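Local coordinates for T9SS C-terminal target domain-containing protein (Bacteroides cellulosilyticus, PDB 5JVK) that probably hydrolyses O-glycosidic bonds as a family 39 glycoside hydrolase of a gut bacterium, at residues A[184-187]-A[192-195]; A[222-227]-A[231-236]; A[202-207]-A[216-221]. One frame throughout, in Å; residues are numbered along the deposited sequence.

All three contacts lie on one side of the eight-stranded parallel barrel, in the chain leading up to and away from its fourth strand, 217-220, in the order interaction 1, interaction 3, interaction 2. Interaction 1 closes the loop into helix 194-211, interaction 3 lays that helix against strand 217-220, and interaction 2 folds the loop after the strand back onto helix 229-247. The centres of interactions 1 and 2 are about 12 Å apart. Those of interactions 2 and 3 are separated by about 15 Å, those of interactions 1 and 3 by about 19 Å. Tyr233 OH ties helix 229-247 to the end of strand 217-220, on which helix 194-211 also packs.

Interaction 1. Residues A[184-187]-A[192-195]; sequences GFPT and TTEE. With SO4 (sulfate ion), chain E.
Gly184 and Thr192 make the direct backbone bond of this contact, a weak one: Thr192 N reaches Gly184 O at 3.4 Å. A second polar link runs through water 1, which sits 2.6 Å from Thr192 OG1 and 3.1 Å from Thr187 OG1 and so bridges the two hydroxyls. With chi1 at 54°, Thr192 OG1 lies between its own backbone N and carbonyl carbon, turned to the water and to the Pro186 ring.

Van der Waals packing is thin: Pro186 CD lies 3.5 Å from the hydroxyl oxygen Thr192 OG1, and the methyl CG2 of Thr193 lies 3.7 Å from Gly184 CA. Thr193 OG1 also rests near that CA, but its hydrogen bond goes to Ser196 OG, which bonds Gly184 O as well.

Thr193 is the N-cap residue, and a sulfate, probably from the crystallisation liquor, takes up the N-H of Glu194 just after it: Glu194 N donates to SO4 O4 at 3.0 Å and 147°. The N-H groups of the first turn point towards the helix's N-terminal end, which would probably favour an anion there.

The contact lies at the surface, where the loop following strand 168-174 turns into helix 194-211.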
loop_
_atom_site.group_PDB
_atom_site.type_symbol
_atom_site.label_atom_id
_atom_site.label_comp_id
_atom_site.label_asym_id
_atom_site.label_seq_id
_atom_site.Cartn_x
_atom_site.Cartn_y
_atom_site.Cartn_z
ATOM N N GLY A 184 10.153 -5.224 33.845
ATOM C CA GLY A 184 10.938 -5.051 32.621
ATOM C C GLY A 184 10.936 -3.682 31.957
ATOM O O GLY A 184 11.737 -3.447 31.048
ATOM N N PHE A 185 10.055 -2.781 32.401
ATOM C CA PHE A 185 9.814 -1.498 31.722
ATOM C C PHE A 185 9.827 -0.313 32.705
ATOM O O PHE A 185 8.806 0.363 32.880
ATOM C CB PHE A 185 8.479 -1.579 30.959
ATOM C CG PHE A 185 8.301 -2.864 30.203
ATOM C CD1 PHE A 185 8.892 -3.043 28.960
ATOM C CD2 PHE A 185 7.579 -3.917 30.756
ATOM C CE1 PHE A 185 8.748 -4.237 28.267
ATOM C CE2 PHE A 185 7.431 -5.111 30.068
ATOM C CZ PHE A 185 8.018 -5.272 28.824
ATOM N N PRO A 186 10.987 -0.052 33.347
ATOM C CA PRO A 186 11.077 1.021 34.350
ATOM C C PRO A 186 10.985 2.448 33.791
ATOM O O PRO A 186 10.217 3.257 34.319
ATOM C CB PRO A 186 12.450 0.787 35.003
ATOM C CG PRO A 186 13.237 0.017 34.003
ATOM C CD PRO A 186 12.247 -0.815 33.245
ATOM N N THR A 187 11.756 2.743 32.743
ATOM C CA THR A 187 11.855 4.099 32.180
ATOM C C THR A 187 10.844 4.368 31.056
ATOM O O THR A 187 10.252 5.445 31.011
ATOM C CB THR A 187 13.280 4.384 31.647
ATOM O OG1 THR A 187 13.726 3.290 30.837
ATOM C CG2 THR A 187 14.258 4.581 32.794
ATOM N N THR A 192 14.039 -2.611 28.660
ATOM C CA THR A 192 15.392 -2.136 28.989
ATOM C C THR A 192 16.139 -2.979 30.042
ATOM O O THR A 192 17.308 -2.697 30.320
ATOM C CB THR A 192 15.367 -0.658 29.443
ATOM O OG1 THR A 192 14.431 -0.491 30.514
ATOM C CG2 THR A 192 14.981 0.251 28.284
ATOM N N THR A 193 15.494 -4.000 30.621
ATOM C CA THR A 193 16.168 -4.912 31.564
ATOM C C THR A 193 16.731 -6.123 30.829
ATOM O O THR A 193 16.229 -6.500 29.769
ATOM C CB THR A 193 15.232 -5.407 32.694
ATOM O OG1 THR A 193 14.300 -6.370 32.188
ATOM C CG2 THR A 193 14.479 -4.245 33.335
ATOM N N GLU A 194 17.763 -6.737 31.407
ATOM C CA GLU A 194 18.372 -7.951 30.847
ATOM C C GLU A 194 17.351 -9.089 30.734
ATOM O O GLU A 194 17.370 -9.840 29.759
ATOM C CB GLU A 194 19.571 -8.405 31.693
ATOM C CG GLU A 194 20.493 -9.407 31.000
ATOM C CD GLU A 194 21.416 -10.146 31.959
ATOM O OE1 GLU A 194 21.774 -9.585 33.018
ATOM O OE2 GLU A 194 21.789 -11.296 31.647
ATOM N N GLU A 195 16.466 -9.197 31.727
ATOM C CA GLU A 195 15.411 -10.216 31.740
ATOM C C GLU A 195 14.387 -9.993 30.624
ATOM O O GLU A 195 14.037 -10.933 29.906
ATOM C CB GLU A 195 14.688 -10.234 33.097
ATOM C CG GLU A 195 13.841 -11.483 33.340
ATOM C CD GLU A 195 12.723 -11.288 34.358
ATOM O OE1 GLU A 195 12.674 -10.244 35.044
ATOM O OE2 GLU A 195 11.878 -12.200 34.476
HETATM S S SO4 E . 19.008 -5.242 34.634
HETATM O O1 SO4 E . 19.966 -4.948 33.543
HETATM O O2 SO4 E . 19.746 -5.361 35.911
HETATM O O3 SO4 E . 18.020 -4.144 34.738
HETATM O O4 SO4 E . 18.300 -6.513 34.356
HETATM O O HOH W 1 12.093 0.715 30.228
#

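Interaction 2. Residues A[222-227]-A[231-236]; sequences NEPNYA and KDYLPL
Tyr233 and Asp232 reach the 222-227 loop through different first torsions: the Tyr233 ring stands anti to its main-chain N (chi1 -164°), whereas the Asp232 carboxylate stays beside its own N (chi1 -62°). The first choice sends the ring to Pro224, the second sets the carboxylate beside Ala227. This is a beta-to-alpha loop of the (beta/alpha)8 barrel, leading from strand 217-220 into helix 229-247 and doubling back on the helix's first turns.

Pro224 is the centre of an inverse gamma turn, and its ring projects at the helix. CG is the atom that touches, 3.8 Å from Tyr233 CE1 and nearly as close to CD1, in an oblique approach. Another part of the proline residue is used too, because its CA lies 3.7 Å above one face of the Tyr226 ring, toward the rim. The hydroxyl of Tyr233 bonds Leu220 O, tying the helix to the strand end, while Phe269 meets the same ring edge-to-face.

At the far end of the loop Ala227 CB packs 4.0 Å from Asp232 CB. No hydrogen bond crosses between the two segments; the carboxylate instead accepts the N-H of Asp228, just past the loop segment, and on the way its OD2 passes 3.8 Å from Ala227 CA.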
loop_
_atom_site.group_PDB
_atom_site.type_symbol
_atom_site.label_atom_id
_atom_site.label_comp_id
_atom_site.label_asym_id
_atom_site.label_seq_id
_atom_site.Cartn_x
_atom_site.Cartn_y
_atom_site.Cartn_z
ATOM N N ASN A 222 6.944 -1.333 16.463
ATOM C CA ASN A 222 6.339 -0.303 15.621
ATOM C C ASN A 222 6.544 1.082 16.235
ATOM O O ASN A 222 6.013 1.374 17.307
ATOM C CB ASN A 222 4.845 -0.563 15.441
ATOM C CG ASN A 222 4.190 0.456 14.530
ATOM O OD1 ASN A 222 4.386 0.435 13.318
ATOM N ND2 ASN A 222 3.423 1.363 15.112
ATOM N N GLU A 223 7.310 1.919 15.539
ATOM C CA GLU A 223 7.575 3.307 15.936
ATOM C C GLU A 223 8.042 3.492 17.393
ATOM O O GLU A 223 7.377 4.177 18.179
ATOM C CB GLU A 223 6.345 4.176 15.643
ATOM C CG GLU A 223 5.924 4.155 14.182
ATOM C CD GLU A 223 4.890 5.210 13.839
ATOM O OE1 GLU A 223 4.191 5.703 14.751
ATOM O OE2 GLU A 223 4.774 5.541 12.640
ATOM N N PRO A 224 9.189 2.883 17.757
ATOM C CA PRO A 224 9.789 3.105 19.072
ATOM C C PRO A 224 10.534 4.447 19.141
ATOM O O PRO A 224 11.766 4.479 19.232
ATOM C CB PRO A 224 10.744 1.913 19.213
ATOM C CG PRO A 224 11.165 1.638 17.815
ATOM C CD PRO A 224 9.911 1.835 17.013
ATOM N N ASN A 225 9.776 5.542 19.109
ATOM C CA ASN A 225 10.335 6.897 19.165
ATOM C C ASN A 225 10.811 7.211 20.586
ATOM O O ASN A 225 11.854 7.835 20.784
ATOM C CB ASN A 225 9.288 7.920 18.716
ATOM C CG ASN A 225 8.938 7.788 17.244
ATOM O OD1 ASN A 225 7.815 7.436 16.887
ATOM N ND2 ASN A 225 9.900 8.079 16.382
ATOM N N TYR A 226 10.006 6.791 21.559
ATOM C CA TYR A 226 10.393 6.738 22.983
ATOM C C TYR A 226 11.743 6.051 23.283
ATOM O O TYR A 226 12.429 6.447 24.227
ATOM C CB TYR A 226 9.273 6.102 23.840
ATOM C CG TYR A 226 8.519 4.949 23.190
ATOM C CD1 TYR A 226 9.073 3.672 23.124
ATOM C CD2 TYR A 226 7.244 5.141 22.642
ATOM C CE1 TYR A 226 8.385 2.622 22.529
ATOM C CE2 TYR A 226 6.552 4.099 22.042
ATOM C CZ TYR A 226 7.125 2.842 21.989
ATOM O OH TYR A 226 6.445 1.804 21.400
ATOM N N ALA A 227 12.112 5.035 22.497
ATOM C CA ALA A 227 13.385 4.318 22.670
ATOM C C ALA A 227 14.521 4.955 21.866
ATOM O O ALA A 227 14.397 5.142 20.654
ATOM C CB ALA A 227 13.223 2.861 22.269
ATOM N N LYS A 231 21.184 3.691 23.011
ATOM C CA LYS A 231 21.108 3.353 24.442
ATOM C C LYS A 231 19.995 2.371 24.813
ATOM O O LYS A 231 20.159 1.605 25.761
ATOM C CB LYS A 231 20.967 4.622 25.292
ATOM C CG LYS A 231 22.186 5.530 25.244
ATOM C CD LYS A 231 21.973 6.797 26.056
ATOM C CE LYS A 231 23.134 7.762 25.879
ATOM N NZ LYS A 231 22.929 9.029 26.633
ATOM N N ASP A 232 18.869 2.409 24.096
ATOM C CA ASP A 232 17.711 1.545 24.393
ATOM C C ASP A 232 17.494 0.444 23.358
ATOM O O ASP A 232 17.400 -0.734 23.718
ATOM C CB ASP A 232 16.432 2.384 24.527
ATOM C CG ASP A 232 16.493 3.385 25.675
ATOM O OD1 ASP A 232 17.191 3.130 26.680
ATOM O OD2 ASP A 232 15.828 4.437 25.571
ATOM N N TYR A 233 17.413 0.822 22.083
ATOM C CA TYR A 233 17.055 -0.123 21.017
ATOM C C TYR A 233 18.161 -1.137 20.700
ATOM O O TYR A 233 17.889 -2.333 20.612
ATOM C CB TYR A 233 16.646 0.621 19.739
ATOM C CG TYR A 233 15.915 -0.256 18.744
ATOM C CD1 TYR A 233 14.520 -0.268 18.683
ATOM C CD2 TYR A 233 16.619 -1.085 17.867
ATOM C CE1 TYR A 233 13.849 -1.076 17.776
ATOM C CE2 TYR A 233 15.958 -1.898 16.963
ATOM C CZ TYR A 233 14.576 -1.891 16.922
ATOM O OH TYR A 233 13.927 -2.687 16.014
ATOM N N LEU A 234 19.392 -0.663 20.519
ATOM C CA LEU A 234 20.503 -1.541 20.120
ATOM C C LEU A 234 20.809 -2.672 21.128
ATOM O O LEU A 234 21.102 -3.791 20.705
ATOM C CB LEU A 234 21.764 -0.720 19.790
ATOM C CG LEU A 234 23.015 -1.451 19.281
ATOM C CD1 LEU A 234 22.708 -2.376 18.109
ATOM C CD2 LEU A 234 24.078 -0.439 18.884
ATOM N N PRO A 235 20.745 -2.392 22.449
ATOM C CA PRO A 235 20.827 -3.480 23.430
ATOM C C PRO A 235 19.786 -4.584 23.245
ATOM O O PRO A 235 20.140 -5.762 23.275
ATOM C CB PRO A 235 20.612 -2.760 24.761
ATOM C CG PRO A 235 21.227 -1.427 24.540
ATOM C CD PRO A 235 20.988 -1.085 23.092
ATOM N N LEU A 236 18.524 -4.199 23.058
ATOM C CA LEU A 236 17.449 -5.158 22.784
ATOM C C LEU A 236 17.738 -5.932 21.497
ATOM O O LEU A 236 17.588 -7.152 21.453
ATOM C CB LEU A 236 16.095 -4.436 22.698
ATOM C CG LEU A 236 14.786 -5.207 22.439
ATOM C CD1 LEU A 236 14.617 -5.593 20.982
ATOM C CD2 LEU A 236 14.654 -6.446 23.310
#

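Interaction 3. Residues A[202-207]-A[216-221]; sequences NALAYA and TEWELW
Leu204 and Trp218 form the main bump and hollow here. With CG anti to the backbone N (chi1 177°), Leu204 carries its fork towards the strand. The leucine's CD1 methyl comes down obliquely on the six-membered part of the indole, 3.6 Å from Trp218 CE3 and a little farther from CZ3, with the two side chains sliding past each other in opposite directions. Its other methyl, CD2, leans along the strand to Leu220 CD2 at 4.1 Å, so Leu204 drops between Trp218 and Leu220, two residues on the same side of the strand.

One turn on, the helix offers a hollow rather than a bump. Ala207 is small, and the outer end of the indole fits against it, Trp218 CH2 standing 3.9 Å from Ala207 CB and CZ2 3.8 Å from Ala207 O. Cutting Trp218 back to an alanine is likely to open a gap against Ala207 and leave the CD1 methyl of Leu204 without the ring it packs on.

Helix 194-211 and strand 217-220 are consecutive elements of the (beta/alpha)8 barrel; the axes of the two short segments run nearly antiparallel, at 163°, 11.2 Å apart at closest approach. Glu219 points the other way, into the barrel, where Arg134, Ser286 and Thr339 hold its carboxylate. Val240 and Val244 of helix 229-247 also touch Leu204, as does Phe173 of strand 168-174.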
loop_
_atom_site.group_PDB
_atom_site.type_symbol
_atom_site.label_atom_id
_atom_site.label_comp_id
_atom_site.label_asym_id
_atom_site.label_seq_id
_atom_site.Cartn_x
_atom_site.Cartn_y
_atom_site.Cartn_z
ATOM N N ASN A 202 13.139 -14.392 23.069
ATOM C CA ASN A 202 12.607 -15.758 23.059
ATOM C C ASN A 202 11.134 -15.821 22.641
ATOM O O ASN A 202 10.695 -16.840 22.103
ATOM C CB ASN A 202 12.796 -16.430 24.426
ATOM C CG ASN A 202 14.261 -16.645 24.779
ATOM O OD1 ASN A 202 15.081 -16.971 23.918
ATOM N ND2 ASN A 202 14.596 -16.480 26.054
ATOM N N ALA A 203 10.380 -14.747 22.889
ATOM C CA ALA A 203 8.979 -14.659 22.451
ATOM C C ALA A 203 8.860 -14.552 20.931
ATOM O O ALA A 203 8.026 -15.227 20.323
ATOM C CB ALA A 203 8.285 -13.478 23.112
ATOM N N LEU A 204 9.687 -13.697 20.330
ATOM C CA LEU A 204 9.746 -13.566 18.871
ATOM C C LEU A 204 10.314 -14.831 18.230
ATOM O O LEU A 204 9.798 -15.291 17.209
ATOM C CB LEU A 204 10.587 -12.348 18.458
ATOM C CG LEU A 204 10.806 -12.095 16.958
ATOM C CD1 LEU A 204 9.483 -12.011 16.209
ATOM C CD2 LEU A 204 11.620 -10.830 16.747
ATOM N N ALA A 205 11.374 -15.375 18.828
ATOM C CA ALA A 205 12.000 -16.615 18.353
ATOM C C ALA A 205 11.018 -17.787 18.303
ATOM O O ALA A 205 11.093 -18.614 17.395
ATOM C CB ALA A 205 13.200 -16.968 19.215
ATOM N N TYR A 206 10.105 -17.849 19.276
ATOM C CA TYR A 206 9.000 -18.817 19.254
ATOM C C TYR A 206 8.101 -18.611 18.037
ATOM O O TYR A 206 7.770 -19.573 17.335
ATOM C CB TYR A 206 8.154 -18.738 20.535
ATOM C CG TYR A 206 6.797 -19.396 20.399
ATOM C CD1 TYR A 206 5.646 -18.633 20.189
ATOM C CD2 TYR A 206 6.668 -20.785 20.442
ATOM C CE1 TYR A 206 4.402 -19.233 20.049
ATOM C CE2 TYR A 206 5.429 -21.394 20.302
ATOM C CZ TYR A 206 4.299 -20.616 20.108
ATOM O OH TYR A 206 3.069 -21.215 19.969
ATOM N N ALA A 207 7.699 -17.359 17.815
ATOM C CA ALA A 207 6.831 -16.998 16.688
ATOM C C ALA A 207 7.465 -17.305 15.330
ATOM O O ALA A 207 6.783 -17.770 14.416
ATOM C CB ALA A 207 6.438 -15.529 16.765
ATOM N N THR A 216 8.815 -14.610 6.193
ATOM C CA THR A 216 10.254 -14.344 6.034
ATOM C C THR A 216 10.682 -12.911 6.399
ATOM O O THR A 216 11.876 -12.606 6.366
ATOM C CB THR A 216 10.714 -14.651 4.592
ATOM O OG1 THR A 216 9.834 -14.014 3.658
ATOM C CG2 THR A 216 10.704 -16.148 4.336
ATOM N N GLU A 217 9.722 -12.047 6.741
ATOM C CA GLU A 217 10.003 -10.655 7.114
ATOM C C GLU A 217 9.404 -10.339 8.483
ATOM O O GLU A 217 8.180 -10.365 8.649
ATOM C CB GLU A 217 9.438 -9.682 6.071
ATOM C CG GLU A 217 10.163 -9.685 4.732
ATOM C CD GLU A 217 9.751 -10.831 3.823
ATOM O OE1 GLU A 217 8.537 -11.022 3.605
ATOM O OE2 GLU A 217 10.644 -11.544 3.322
ATOM N N TRP A 218 10.273 -10.040 9.450
ATOM C CA TRP A 218 9.876 -9.727 10.822
ATOM C C TRP A 218 10.437 -8.369 11.219
ATOM O O TRP A 218 11.647 -8.147 11.125
ATOM C CB TRP A 218 10.391 -10.799 11.780
ATOM C CG TRP A 218 9.750 -12.142 11.593
ATOM C CD1 TRP A 218 10.188 -13.155 10.789
ATOM C CD2 TRP A 218 8.559 -12.621 12.231
ATOM N NE1 TRP A 218 9.342 -14.235 10.885
ATOM C CE2 TRP A 218 8.334 -13.937 11.764
ATOM C CE3 TRP A 218 7.659 -12.068 13.154
ATOM C CZ2 TRP A 218 7.241 -14.710 12.186
ATOM C CZ3 TRP A 218 6.569 -12.839 13.576
ATOM C CH2 TRP A 218 6.373 -14.146 13.090
ATOM N N GLU A 219 9.554 -7.474 11.667
ATOM C CA GLU A 219 9.913 -6.100 12.016
ATOM C C GLU A 219 9.848 -5.939 13.528
ATOM O O GLU A 219 8.807 -6.178 14.132
ATOM C CB GLU A 219 8.959 -5.119 11.325
ATOM C CG GLU A 219 9.339 -3.648 11.443
ATOM C CD GLU A 219 8.369 -2.723 10.720
ATOM O OE1 GLU A 219 7.227 -3.141 10.430
ATOM O OE2 GLU A 219 8.743 -1.564 10.442
ATOM N N LEU A 220 10.962 -5.541 14.138
ATOM C CA LEU A 220 11.045 -5.421 15.593
ATOM C C LEU A 220 10.520 -4.054 16.041
ATOM O O LEU A 220 11.197 -3.036 15.894
ATOM C CB LEU A 220 12.485 -5.678 16.070
ATOM C CG LEU A 220 12.783 -5.874 17.568
ATOM C CD1 LEU A 220 12.563 -4.600 18.378
ATOM C CD2 LEU A 220 11.968 -7.022 18.157
ATOM N N TRP A 221 9.296 -4.056 16.569
ATOM C CA TRP A 221 8.647 -2.901 17.211
ATOM C C TRP A 221 8.131 -1.878 16.196
ATOM O O TRP A 221 8.786 -1.601 15.196
ATOM C CB TRP A 221 9.572 -2.225 18.246
ATOM C CG TRP A 221 8.875 -1.871 19.522
ATOM C CD1 TRP A 221 8.217 -0.713 19.805
ATOM C CD2 TRP A 221 8.754 -2.697 20.684
ATOM N NE1 TRP A 221 7.696 -0.760 21.077
ATOM C CE2 TRP A 221 8.014 -1.967 21.641
ATOM C CE3 TRP A 221 9.203 -3.985 21.012
ATOM C CZ2 TRP A 221 7.706 -2.480 22.906
ATOM C CZ3 TRP A 221 8.899 -4.498 22.272
ATOM C CH2 TRP A 221 8.155 -3.744 23.203
#